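Local atomic coordinates of cytomegalovirus protein US2 (Human herpesvirus 5, PDB entry 1IM3), a protein that helps the virus evade immunity by redirecting newly made MHC class I heavy chains to the cytosol, where the proteasome destroys them. Residues Leu17-Ser22 against Glu74-Arg79; Phe30-Lys35 against Glu58-Asn63; Leu78-Gln83 against Ile87-Val92. All coordinates share one frame; numbering follows the deposited sequence.

Contact 1. Residues Leu17-Ser22 against Glu74-Arg79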
# COMPACT_ATOMS: atom_id res chain seq x y z
N LEU D 17 -1.93 -29.84 -12.60
CA LEU D 17 -2.35 -30.12 -11.24
C LEU D 17 -3.85 -30.42 -11.18
O LEU D 17 -4.66 -29.81 -11.88
CB LEU D 17 -2.02 -28.92 -10.36
CG LEU D 17 -2.56 -28.87 -8.93
CD1 LEU D 17 -1.92 -29.98 -8.11
CD2 LEU D 17 -2.26 -27.52 -8.30
N PHE D 18 -4.20 -31.39 -10.35
CA PHE D 18 -5.59 -31.78 -10.12
C PHE D 18 -5.69 -31.80 -8.61
O PHE D 18 -4.92 -32.51 -7.96
CB PHE D 18 -5.89 -33.17 -10.68
CG PHE D 18 -6.03 -33.21 -12.17
CD1 PHE D 18 -7.29 -33.26 -12.76
CD2 PHE D 18 -4.90 -33.19 -12.98
CE1 PHE D 18 -7.42 -33.29 -14.16
CE2 PHE D 18 -5.02 -33.22 -14.37
CZ PHE D 18 -6.29 -33.27 -14.96
N ALA D 19 -6.59 -31.01 -8.04
CA ALA D 19 -6.73 -30.97 -6.59
C ALA D 19 -8.20 -30.88 -6.23
O ALA D 19 -8.94 -30.07 -6.78
CB ALA D 19 -5.97 -29.78 -6.03
N ARG D 20 -8.60 -31.73 -5.30
CA ARG D 20 -9.98 -31.77 -4.85
C ARG D 20 -10.01 -31.70 -3.34
O ARG D 20 -9.16 -32.28 -2.66
CB ARG D 20 -10.64 -33.07 -5.32
CG ARG D 20 -12.12 -33.14 -4.97
CD ARG D 20 -12.75 -34.36 -5.62
NE ARG D 20 -12.49 -34.36 -7.05
CZ ARG D 20 -12.75 -35.38 -7.86
NH1 ARG D 20 -13.29 -36.49 -7.37
NH2 ARG D 20 -12.49 -35.30 -9.16
N GLY D 21 -10.97 -30.97 -2.81
CA GLY D 21 -11.06 -30.86 -1.38
C GLY D 21 -12.45 -30.41 -1.01
O GLY D 21 -13.26 -30.04 -1.86
N SER D 22 -12.74 -30.43 0.28
CA SER D 22 -14.04 -30.02 0.76
C SER D 22 -13.95 -29.57 2.20
O SER D 22 -13.15 -30.10 2.98
CB SER D 22 -15.03 -31.18 0.63
OG SER D 22 -16.26 -30.86 1.26
N GLU D 74 6.38 -28.67 -5.92
CA GLU D 74 6.56 -29.60 -4.83
C GLU D 74 5.24 -29.89 -4.13
O GLU D 74 4.69 -30.98 -4.29
CB GLU D 74 7.53 -29.04 -3.82
CG GLU D 74 8.96 -29.46 -4.07
CD GLU D 74 9.87 -29.10 -2.92
OE1 GLU D 74 9.48 -29.35 -1.75
OE2 GLU D 74 10.97 -28.57 -3.18
N THR D 75 4.77 -28.94 -3.32
CA THR D 75 3.50 -29.07 -2.60
C THR D 75 2.49 -27.92 -2.87
O THR D 75 2.89 -26.81 -3.29
CB THR D 75 3.71 -29.17 -1.06
OG1 THR D 75 4.13 -27.91 -0.53
CG2 THR D 75 4.76 -30.20 -0.74
N LEU D 76 1.20 -28.20 -2.66
CA LEU D 76 0.14 -27.21 -2.82
C LEU D 76 -0.05 -26.55 -1.46
O LEU D 76 -0.39 -27.23 -0.48
CB LEU D 76 -1.19 -27.87 -3.24
CG LEU D 76 -2.42 -26.93 -3.27
CD1 LEU D 76 -2.22 -25.86 -4.33
CD2 LEU D 76 -3.69 -27.69 -3.56
N ALA D 77 0.20 -25.25 -1.38
CA ALA D 77 -0.02 -24.51 -0.14
C ALA D 77 -1.34 -23.80 -0.36
O ALA D 77 -1.44 -22.90 -1.19
CB ALA D 77 1.09 -23.51 0.10
N LEU D 78 -2.35 -24.20 0.39
CA LEU D 78 -3.67 -23.63 0.23
C LEU D 78 -4.08 -22.72 1.37
O LEU D 78 -4.37 -23.19 2.47
CB LEU D 78 -4.68 -24.76 0.07
CG LEU D 78 -6.11 -24.41 -0.32
CD1 LEU D 78 -6.11 -23.54 -1.57
CD2 LEU D 78 -6.90 -25.71 -0.55
N ARG D 79 -4.09 -21.42 1.12
CA ARG D 79 -4.51 -20.46 2.13
C ARG D 79 -6.00 -20.22 1.93
O ARG D 79 -6.45 -19.96 0.83
CB ARG D 79 -3.74 -19.14 1.99
CG ARG D 79 -4.23 -18.01 2.92
CD ARG D 79 -3.39 -16.73 2.81
NE ARG D 79 -3.95 -15.65 3.62
CZ ARG D 79 -4.84 -14.76 3.18
NH1 ARG D 79 -5.28 -14.79 1.92
NH2 ARG D 79 -5.30 -13.85 4.01
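In the interior of the immunoglobulin-like lumenal domain, where two beta sheets lie face to face, Leu76 of strand 75-82 meets Leu17 and Ala19 of strand 16-25. It is a sparse example of how sheets pack: a single leucine answers two residues spaced two apart on the opposing strand, and the contact buries about 99 Å² in all. The two methyls of Leu76 share the work. CD2 comes to CB of Ala19 at 4.0 Å, while CD1 lies 4.3 Å from CD2 of Leu17, a methyl-to-methyl approach. With CG of Leu76 opposite the backbone N (chi1 173°), the two methyls fan out so that CD2 faces Ala19 and CD1 faces Leu17. The backbones stay well apart, the CA atoms of Ala19 and Leu76 being 8.7 Å from each other, so the contact depends on side chains and not on strand pairing. Neighbours complete the surroundings: Leu45 packs on both leucines, and Cys91 of strand 85-91 touches Leu76. Just at the start of strand 75-82, Glu74 and Thr75 together face Asp37 in a classic beta bulge. Such side-chain contact between two facing antiparallel sheets is what the interior of an immunoglobulin-like beta sandwich consists of.

Contact 2. Residues Phe30-Lys35 against Glu58-Asn63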
# COMPACT_ATOMS: atom_id res chain seq x y z
N PHE D 30 -15.98 -16.38 1.61
CA PHE D 30 -14.69 -17.07 1.56
C PHE D 30 -13.70 -16.47 0.56
O PHE D 30 -14.07 -15.67 -0.30
CB PHE D 30 -14.90 -18.53 1.14
CG PHE D 30 -15.09 -18.68 -0.35
CD1 PHE D 30 -16.31 -18.32 -0.95
CD2 PHE D 30 -14.02 -19.06 -1.18
CE1 PHE D 30 -16.46 -18.32 -2.35
CE2 PHE D 30 -14.15 -19.07 -2.59
CZ PHE D 30 -15.37 -18.69 -3.18
N VAL D 31 -12.45 -16.90 0.68
CA VAL D 31 -11.38 -16.52 -0.22
C VAL D 31 -10.62 -17.81 -0.45
O VAL D 31 -10.23 -18.48 0.50
CB VAL D 31 -10.40 -15.49 0.37
CG1 VAL D 31 -9.35 -15.14 -0.68
CG2 VAL D 31 -11.15 -14.22 0.79
N PHE D 32 -10.44 -18.19 -1.72
CA PHE D 32 -9.71 -19.42 -2.07
C PHE D 32 -8.37 -18.90 -2.59
O PHE D 32 -8.32 -18.29 -3.65
CB PHE D 32 -10.44 -20.18 -3.18
CG PHE D 32 -9.85 -21.52 -3.50
CD1 PHE D 32 -9.97 -22.59 -2.63
CD2 PHE D 32 -9.18 -21.72 -4.71
CE1 PHE D 32 -9.45 -23.85 -2.94
CE2 PHE D 32 -8.65 -22.99 -5.03
CZ PHE D 32 -8.80 -24.04 -4.14
N ASP D 33 -7.30 -19.14 -1.85
CA ASP D 33 -5.99 -18.59 -2.23
C ASP D 33 -4.91 -19.68 -2.37
O ASP D 33 -4.07 -19.85 -1.50
CB ASP D 33 -5.61 -17.56 -1.14
CG ASP D 33 -4.35 -16.77 -1.47
OD1 ASP D 33 -3.78 -16.94 -2.57
OD2 ASP D 33 -3.93 -15.97 -0.62
N PRO D 34 -4.92 -20.41 -3.49
CA PRO D 34 -3.95 -21.49 -3.74
C PRO D 34 -2.56 -21.04 -4.17
O PRO D 34 -2.40 -20.14 -4.98
CB PRO D 34 -4.64 -22.34 -4.80
CG PRO D 34 -5.33 -21.31 -5.62
CD PRO D 34 -5.92 -20.35 -4.57
N LYS D 35 -1.54 -21.66 -3.59
CA LYS D 35 -0.15 -21.33 -3.92
C LYS D 35 0.63 -22.58 -4.31
O LYS D 35 0.38 -23.66 -3.78
CB LYS D 35 0.59 -20.69 -2.75
CG LYS D 35 0.27 -19.24 -2.40
CD LYS D 35 -0.84 -19.13 -1.35
CE LYS D 35 -0.87 -17.78 -0.62
NZ LYS D 35 -1.16 -16.57 -1.45
N GLU D 58 -22.98 -23.37 4.22
CA GLU D 58 -22.81 -24.83 4.19
C GLU D 58 -21.44 -25.38 3.87
O GLU D 58 -20.88 -26.15 4.64
CB GLU D 58 -23.78 -25.45 3.19
CG GLU D 58 -25.20 -25.61 3.68
CD GLU D 58 -26.11 -26.16 2.58
OE1 GLU D 58 -25.71 -27.13 1.89
OE2 GLU D 58 -27.23 -25.63 2.40
N SER D 59 -20.89 -25.00 2.72
CA SER D 59 -19.62 -25.56 2.32
C SER D 59 -18.82 -24.84 1.25
O SER D 59 -19.31 -23.99 0.50
CB SER D 59 -19.85 -26.96 1.82
OG SER D 59 -20.62 -26.91 0.63
N LEU D 60 -17.56 -25.26 1.16
CA LEU D 60 -16.63 -24.73 0.17
C LEU D 60 -15.93 -25.97 -0.38
O LEU D 60 -15.31 -26.74 0.36
CB LEU D 60 -15.65 -23.76 0.82
CG LEU D 60 -14.65 -22.93 0.00
CD1 LEU D 60 -13.39 -23.70 -0.12
CD2 LEU D 60 -15.20 -22.55 -1.38
N LYS D 61 -16.06 -26.18 -1.68
CA LYS D 61 -15.43 -27.33 -2.31
C LYS D 61 -14.65 -26.92 -3.54
O LYS D 61 -15.01 -25.98 -4.27
CB LYS D 61 -16.49 -28.35 -2.70
CG LYS D 61 -17.23 -28.96 -1.52
CD LYS D 61 -18.38 -29.82 -2.00
CE LYS D 61 -19.03 -30.58 -0.85
NZ LYS D 61 -20.07 -31.52 -1.36
N TRP D 62 -13.56 -27.64 -3.79
CA TRP D 62 -12.77 -27.34 -4.96
C TRP D 62 -12.48 -28.61 -5.73
O TRP D 62 -12.43 -29.70 -5.16
CB TRP D 62 -11.48 -26.61 -4.57
CG TRP D 62 -10.58 -27.33 -3.64
CD1 TRP D 62 -9.47 -28.04 -3.97
CD2 TRP D 62 -10.63 -27.31 -2.20
NE1 TRP D 62 -8.82 -28.46 -2.84
CE2 TRP D 62 -9.50 -28.03 -1.74
CE3 TRP D 62 -11.50 -26.76 -1.26
CZ2 TRP D 62 -9.22 -28.20 -0.37
CZ3 TRP D 62 -11.23 -26.93 0.10
CH2 TRP D 62 -10.09 -27.64 0.53
N ASN D 63 -12.32 -28.45 -7.03
CA ASN D 63 -12.07 -29.54 -7.95
C ASN D 63 -11.21 -28.98 -9.08
O ASN D 63 -11.62 -28.91 -10.24
CB ASN D 63 -13.40 -30.06 -8.51
CG ASN D 63 -13.21 -31.29 -9.40
OD1 ASN D 63 -12.25 -32.03 -9.22
ND2 ASN D 63 -14.14 -31.51 -10.33
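Phe32 with Trp62 and Phe30 with Leu60 are the two close pairs between strands 30-35 and 59-63, which belong to opposite sheets and run at 26° to each other. The outer corner of the Phe32 ring rests over one face of the indole, CE1 lying 3.7 Å from CG of Trp62. CZ of Phe32 also touches the CB methylene of Trp62, at 3.7 Å. The ring planes stand 47° apart, an oblique meeting. The chi1 of Trp62 (59°) sets CG between the backbone N and the carbonyl carbon, presenting the indole face to the phenyl ring. Next along, CD2 of Leu60 sits over the face of Phe30 in a CH-pi contact, 3.9 Å from the ring centroid. Between these pairs, packing is looser, since CD1 of Phe32 and CD1 of Leu60 are 4.4 Å apart. Lys61 points away from the facing strand and is exposed, whereas Asp33 and Lys35, joined by a salt bridge, bind the chain of another protein, which also brings a basic side chain to the Phe30 ring. Aromatic and aliphatic groups thus join the sheets through dispersion and CH-pi forces, leaving charge for the outer surfaces and the interface.

Contact 3. Residues Leu78-Gln83 against Ile87-Val92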
# COMPACT_ATOMS: atom_id res chain seq x y z
N LEU D 78 -2.35 -24.20 0.39
CA LEU D 78 -3.67 -23.63 0.23
C LEU D 78 -4.08 -22.72 1.37
O LEU D 78 -4.37 -23.19 2.47
CB LEU D 78 -4.68 -24.76 0.07
CG LEU D 78 -6.11 -24.41 -0.32
CD1 LEU D 78 -6.11 -23.54 -1.57
CD2 LEU D 78 -6.90 -25.71 -0.55
N ARG D 79 -4.09 -21.42 1.12
CA ARG D 79 -4.51 -20.46 2.13
C ARG D 79 -6.00 -20.22 1.93
O ARG D 79 -6.45 -19.96 0.83
CB ARG D 79 -3.74 -19.14 1.99
CG ARG D 79 -4.23 -18.01 2.92
CD ARG D 79 -3.39 -16.73 2.81
NE ARG D 79 -3.95 -15.65 3.62
CZ ARG D 79 -4.84 -14.76 3.18
NH1 ARG D 79 -5.28 -14.79 1.92
NH2 ARG D 79 -5.30 -13.85 4.01
N LEU D 80 -6.76 -20.34 3.00
CA LEU D 80 -8.19 -20.14 2.90
C LEU D 80 -8.62 -19.17 3.97
O LEU D 80 -8.06 -19.16 5.06
CB LEU D 80 -8.94 -21.46 3.12
CG LEU D 80 -8.71 -22.61 2.16
CD1 LEU D 80 -9.47 -23.83 2.65
CD2 LEU D 80 -9.18 -22.23 0.75
N VAL D 81 -9.58 -18.31 3.66
CA VAL D 81 -10.08 -17.45 4.72
C VAL D 81 -11.59 -17.65 4.66
O VAL D 81 -12.25 -17.40 3.66
CB VAL D 81 -9.60 -15.97 4.61
CG1 VAL D 81 -8.84 -15.74 3.35
CG2 VAL D 81 -10.75 -15.02 4.81
N LEU D 82 -12.10 -18.20 5.75
CA LEU D 82 -13.50 -18.54 5.89
C LEU D 82 -14.10 -17.64 6.94
O LEU D 82 -13.68 -17.64 8.10
CB LEU D 82 -13.61 -19.99 6.34
CG LEU D 82 -12.70 -20.95 5.56
CD1 LEU D 82 -12.73 -22.34 6.20
CD2 LEU D 82 -13.14 -21.02 4.12
N GLN D 83 -15.08 -16.84 6.52
CA GLN D 83 -15.71 -15.92 7.47
C GLN D 83 -14.63 -15.10 8.15
O GLN D 83 -14.80 -14.71 9.29
CB GLN D 83 -16.48 -16.69 8.54
CG GLN D 83 -17.90 -16.89 8.23
CD GLN D 83 -18.68 -15.64 8.47
OE1 GLN D 83 -18.16 -14.54 8.27
NE2 GLN D 83 -19.95 -15.79 8.89
N ILE D 87 -6.77 -20.13 7.50
CA ILE D 87 -6.23 -21.45 7.77
C ILE D 87 -5.44 -21.86 6.55
O ILE D 87 -5.83 -21.54 5.42
CB ILE D 87 -7.33 -22.52 8.00
CG1 ILE D 87 -8.18 -22.70 6.75
CG2 ILE D 87 -8.21 -22.12 9.17
CD1 ILE D 87 -9.18 -23.80 6.88
N TRP D 88 -4.32 -22.53 6.78
CA TRP D 88 -3.50 -23.02 5.69
C TRP D 88 -3.61 -24.54 5.63
O TRP D 88 -3.59 -25.20 6.67
CB TRP D 88 -2.04 -22.64 5.91
CG TRP D 88 -1.74 -21.19 5.71
CD1 TRP D 88 -1.98 -20.17 6.59
CD2 TRP D 88 -1.07 -20.61 4.59
NE1 TRP D 88 -1.50 -18.99 6.09
CE2 TRP D 88 -0.94 -19.23 4.86
CE3 TRP D 88 -0.57 -21.12 3.38
CZ2 TRP D 88 -0.31 -18.35 3.97
CZ3 TRP D 88 0.05 -20.24 2.49
CH2 TRP D 88 0.18 -18.87 2.80
N LEU D 89 -3.73 -25.08 4.43
CA LEU D 89 -3.75 -26.51 4.23
C LEU D 89 -2.51 -26.79 3.39
O LEU D 89 -2.02 -25.92 2.69
CB LEU D 89 -4.99 -26.98 3.46
CG LEU D 89 -6.30 -27.15 4.23
CD1 LEU D 89 -6.70 -25.84 4.86
CD2 LEU D 89 -7.39 -27.61 3.28
N ARG D 90 -1.99 -28.01 3.46
CA ARG D 90 -0.84 -28.38 2.67
C ARG D 90 -1.21 -29.71 1.98
O ARG D 90 -1.74 -30.58 2.64
CB ARG D 90 0.37 -28.52 3.59
CG ARG D 90 1.71 -28.56 2.88
CD ARG D 90 2.85 -28.18 3.83
NE ARG D 90 4.14 -28.70 3.37
CZ ARG D 90 4.52 -29.97 3.45
NH1 ARG D 90 3.71 -30.89 3.98
NH2 ARG D 90 5.71 -30.34 3.00
N CYS D 91 -0.99 -29.83 0.67
CA CYS D 91 -1.31 -31.06 -0.06
C CYS D 91 -0.09 -31.52 -0.85
O CYS D 91 0.47 -30.75 -1.63
CB CYS D 91 -2.49 -30.86 -1.04
SG CYS D 91 -2.87 -32.42 -1.91
N VAL D 92 0.32 -32.78 -0.65
CA VAL D 92 1.45 -33.35 -1.37
C VAL D 92 0.90 -34.19 -2.52
O VAL D 92 0.08 -35.09 -2.31
CB VAL D 92 2.28 -34.28 -0.46
CG1 VAL D 92 3.51 -34.77 -1.21
CG2 VAL D 92 2.68 -33.54 0.80
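Leu78 and Leu89 form one rung of the beta hairpin of strands 75-82 and 85-91. Backbone bonds come first. Leu78 and Leu89 exchange a reciprocal pair, Leu78 N to Leu89 O at 2.9 Å and Leu89 N to Leu78 O at 2.8 Å; Leu80 and Ile87 repeat the pattern. Between these hydrogen-bonded pairs lies the non-hydrogen-bonded pair Arg79 and Trp88, where the Trp88 CA-H also leans on Leu78 O, CA to O 3.3 Å.

Apolar contacts line the face that carries the leucines. CB of Leu80 meets CG1 of Ile87 at 3.9 Å, helped by the chi1 of Ile87 (63°), which turns CG1 back toward the partner strand. Leu80 CD1 touches Leu89 CD1 at 4.1 Å, and the end methyls, CD1 of Leu82 and CD1 of Ile87, come within 3.9 Å, their side chains crossing at about a right angle. Phe3, Ile5 and Phe32 pack on this row.

The other face holds a CH-pi contact. Arg79 CB stands almost on the normal through the six-membered ring of Trp88, 3.8 Å from its centroid, and the extended chain then follows the ring, CD above CZ2. Its guanidinium passes beyond, where NH1 makes a salt bridge with Asp33 and a hydrogen bond to the backbone of the chain of another protein. Trp88 packs on that backbone too. Further along, Cys91 is tied to Cys10 by a disulfide. The chemistry implies two-sided work: the leucine face supplies the core, while the indole face covers the aliphatic part of an arginine whose charge is used at the interface.

Overall arrangement
The three contacts illustrate the two ways a beta sandwich is built. Contacts 1 and 2 bridge the sheets through side chains, both buried, the first aliphatic and sparse, the second richer in aromatic rings; contact 3 knits neighbouring strands within one sheet by backbone hydrogen bonds, with apolar contacts on one face and a CH-pi contact on the other. Contacts 1 and 3 share strand 75-82, which also pairs with strand 30-37 of contact 2, so that one sheet serves all three. Leu78 of contact 3 reaches contact 2, packing on Trp62 and Phe32. On that sheet's outer face chemistry turns polar, with Asp33 of contact 2 salt-bridged to Arg79 of contact 3 where another protein binds.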